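Local coordinates for protein modulator of the activity of Ets CG15085-PA (Drosophila melanogaster, PDB 1SV0) that binds the SAM domain of the repressor Yan through its own SAM domain and probably relieves repression by depolymerizing Yan, at residues A36-K41 with C59-G64. Sequence-based numbering, arbitrary orientation.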
loop_
_atom_site.group_PDB
_atom_site.type_symbol
_atom_site.label_atom_id
_atom_site.label_comp_id
_atom_site.label_asym_id
_atom_site.label_seq_id
_atom_site.Cartn_x
_atom_site.Cartn_y
_atom_site.Cartn_z
ATOM N N ALA C 36 -6.033 16.386 9.079
ATOM C CA ALA C 36 -4.925 16.233 8.147
ATOM C C ALA C 36 -4.149 14.940 8.413
ATOM O O ALA C 36 -3.495 14.403 7.521
ATOM C CB ALA C 36 -3.991 17.440 8.251
ATOM N N GLU C 37 -4.229 14.435 9.639
ATOM C CA GLU C 37 -3.522 13.210 9.997
ATOM C C GLU C 37 -4.148 11.936 9.441
ATOM O O GLU C 37 -3.446 10.942 9.228
ATOM C CB GLU C 37 -3.413 13.083 11.515
ATOM C CG GLU C 37 -2.889 14.328 12.195
ATOM C CD GLU C 37 -3.943 14.985 13.057
ATOM O OE1 GLU C 37 -4.357 14.355 14.059
ATOM O OE2 GLU C 37 -4.362 16.118 12.730
ATOM N N LEU C 38 -5.463 11.940 9.225
ATOM C CA LEU C 38 -6.120 10.748 8.693
ATOM C C LEU C 38 -5.475 10.315 7.375
ATOM O O LEU C 38 -5.002 9.189 7.251
ATOM C CB LEU C 38 -7.620 10.995 8.471
ATOM C CG LEU C 38 -8.377 9.799 7.875
ATOM C CD1 LEU C 38 -8.449 8.677 8.913
ATOM C CD2 LEU C 38 -9.783 10.223 7.449
ATOM N N PRO C 39 -5.446 11.204 6.371
ATOM C CA PRO C 39 -4.835 10.822 5.093
ATOM C C PRO C 39 -3.346 10.515 5.187
ATOM O O PRO C 39 -2.826 9.713 4.415
ATOM C CB PRO C 39 -5.138 12.014 4.186
ATOM C CG PRO C 39 -5.272 13.161 5.145
ATOM C CD PRO C 39 -6.047 12.546 6.281
ATOM N N GLN C 40 -2.659 11.137 6.139
ATOM C CA GLN C 40 -1.234 10.877 6.306
ATOM C C GLN C 40 -0.978 9.426 6.717
ATOM O O GLN C 40 0.134 8.927 6.563
ATOM C CB GLN C 40 -0.631 11.837 7.340
ATOM C CG GLN C 40 -0.553 13.267 6.840
ATOM C CD GLN C 40 0.044 14.221 7.854
ATOM O OE1 GLN C 40 -0.570 14.524 8.872
ATOM N NE2 GLN C 40 1.249 14.699 7.576
ATOM N N LYS C 41 -2.003 8.755 7.243
ATOM C CA LYS C 41 -1.870 7.351 7.646
ATOM C C LYS C 41 -1.930 6.455 6.406
ATOM O O LYS C 41 -1.586 5.269 6.464
ATOM C CB LYS C 41 -3.012 6.929 8.586
ATOM C CG LYS C 41 -3.149 7.741 9.870
ATOM C CD LYS C 41 -1.978 7.525 10.802
ATOM C CE LYS C 41 -2.163 8.309 12.098
ATOM N NZ LYS C 41 -0.989 8.173 13.014
ATOM N N CYS C 59 -5.380 -0.732 12.359
ATOM C CA CYS C 59 -4.114 -0.320 12.946
ATOM C C CYS C 59 -3.914 1.186 12.782
ATOM O O CYS C 59 -3.387 1.864 13.666
ATOM C CB CYS C 59 -2.968 -1.070 12.265
ATOM S SG CYS C 59 -1.345 -0.642 12.887
ATOM N N ARG C 60 -4.353 1.701 11.643
ATOM C CA ARG C 60 -4.219 3.114 11.335
ATOM C C ARG C 60 -5.387 3.907 11.920
ATOM O O ARG C 60 -5.205 4.983 12.476
ATOM C CB ARG C 60 -4.155 3.284 9.811
ATOM C CG ARG C 60 -3.334 2.180 9.129
ATOM C CD ARG C 60 -3.426 2.230 7.606
ATOM N NE ARG C 60 -2.114 2.409 6.988
ATOM C CZ ARG C 60 -1.185 1.460 6.915
ATOM N NH1 ARG C 60 -1.425 0.255 7.414
ATOM N NH2 ARG C 60 -0.010 1.723 6.366
ATOM N N VAL C 61 -6.587 3.359 11.798
ATOM C CA VAL C 61 -7.788 4.024 12.295
ATOM C C VAL C 61 -8.593 3.032 13.133
ATOM O O VAL C 61 -9.497 2.370 12.619
ATOM C CB VAL C 61 -8.668 4.508 11.117
ATOM C CG1 VAL C 61 -9.683 5.532 11.610
ATOM C CG2 VAL C 61 -7.791 5.093 10.018
ATOM N N PRO C 62 -8.268 2.907 14.436
ATOM C CA PRO C 62 -8.979 1.978 15.324
ATOM C C PRO C 62 -10.456 2.332 15.470
ATOM O O PRO C 62 -11.303 1.451 15.617
ATOM C CB PRO C 62 -8.204 2.093 16.638
ATOM C CG PRO C 62 -7.749 3.518 16.623
ATOM C CD PRO C 62 -7.276 3.693 15.190
ATOM N N VAL C 63 -10.756 3.625 15.421
ATOM C CA VAL C 63 -12.129 4.096 15.524
ATOM C C VAL C 63 -12.670 4.466 14.141
ATOM O O VAL C 63 -12.524 5.607 13.694
ATOM C CB VAL C 63 -12.227 5.336 16.440
ATOM C CG1 VAL C 63 -13.691 5.749 16.610
ATOM C CG2 VAL C 63 -11.598 5.032 17.797
ATOM N N GLY C 64 -13.289 3.498 13.465
ATOM C CA GLY C 64 -13.843 3.758 12.143
ATOM C C GLY C 64 -13.141 3.025 11.014
ATOM O O GLY C 64 -13.631 2.995 9.879
#
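Arg60 sets its CB against CB of Lys41, 4.0 Å away, and its chain then runs on to the lysine's backbone carbonyl. Its NE donates a hydrogen bond to Lys41 O over 3.0 Å, with an N-H...O angle of 160°. The oxygen meets the guanidinium at its edge and close to its plane, whereas NE approaches the carbonyl group tilted 27° from the carbonyl plane. A bend in the arginine chain at chi3 (121°) swings NE onto this oxygen. On the lysine side it is CB that meets Arg60, and beyond it the chain bends at chi2 and its amine end leads away. Both segments belong to the helical SAM domain, and the contact joins helix 37-40 to helix 54-60 and the turn that leads on to the long helix 65-80. Arg60 also works across the interface of the complex: its NH1 is hydrogen-bonded to Met56 O of the same chain and forms a salt bridge with Asp63 of the pokkuri (Yan) chain, while NH2 donates to Gly60 O of that same partner. The bond from NE to Lys41 O probably helps to set the rotation of the guanidinium that meets the Yan chain. Well away from this bond, with 9.1 Å between Leu38 CD1 and Arg60 NE, Leu38 and Val61 cross at about a right angle, CD1 of the leucine meeting CG2 of the valine at 3.8 Å. Beyond the pair, Leu38 rests on Leu23 of helix 16-30 and Val61 touches Phe42.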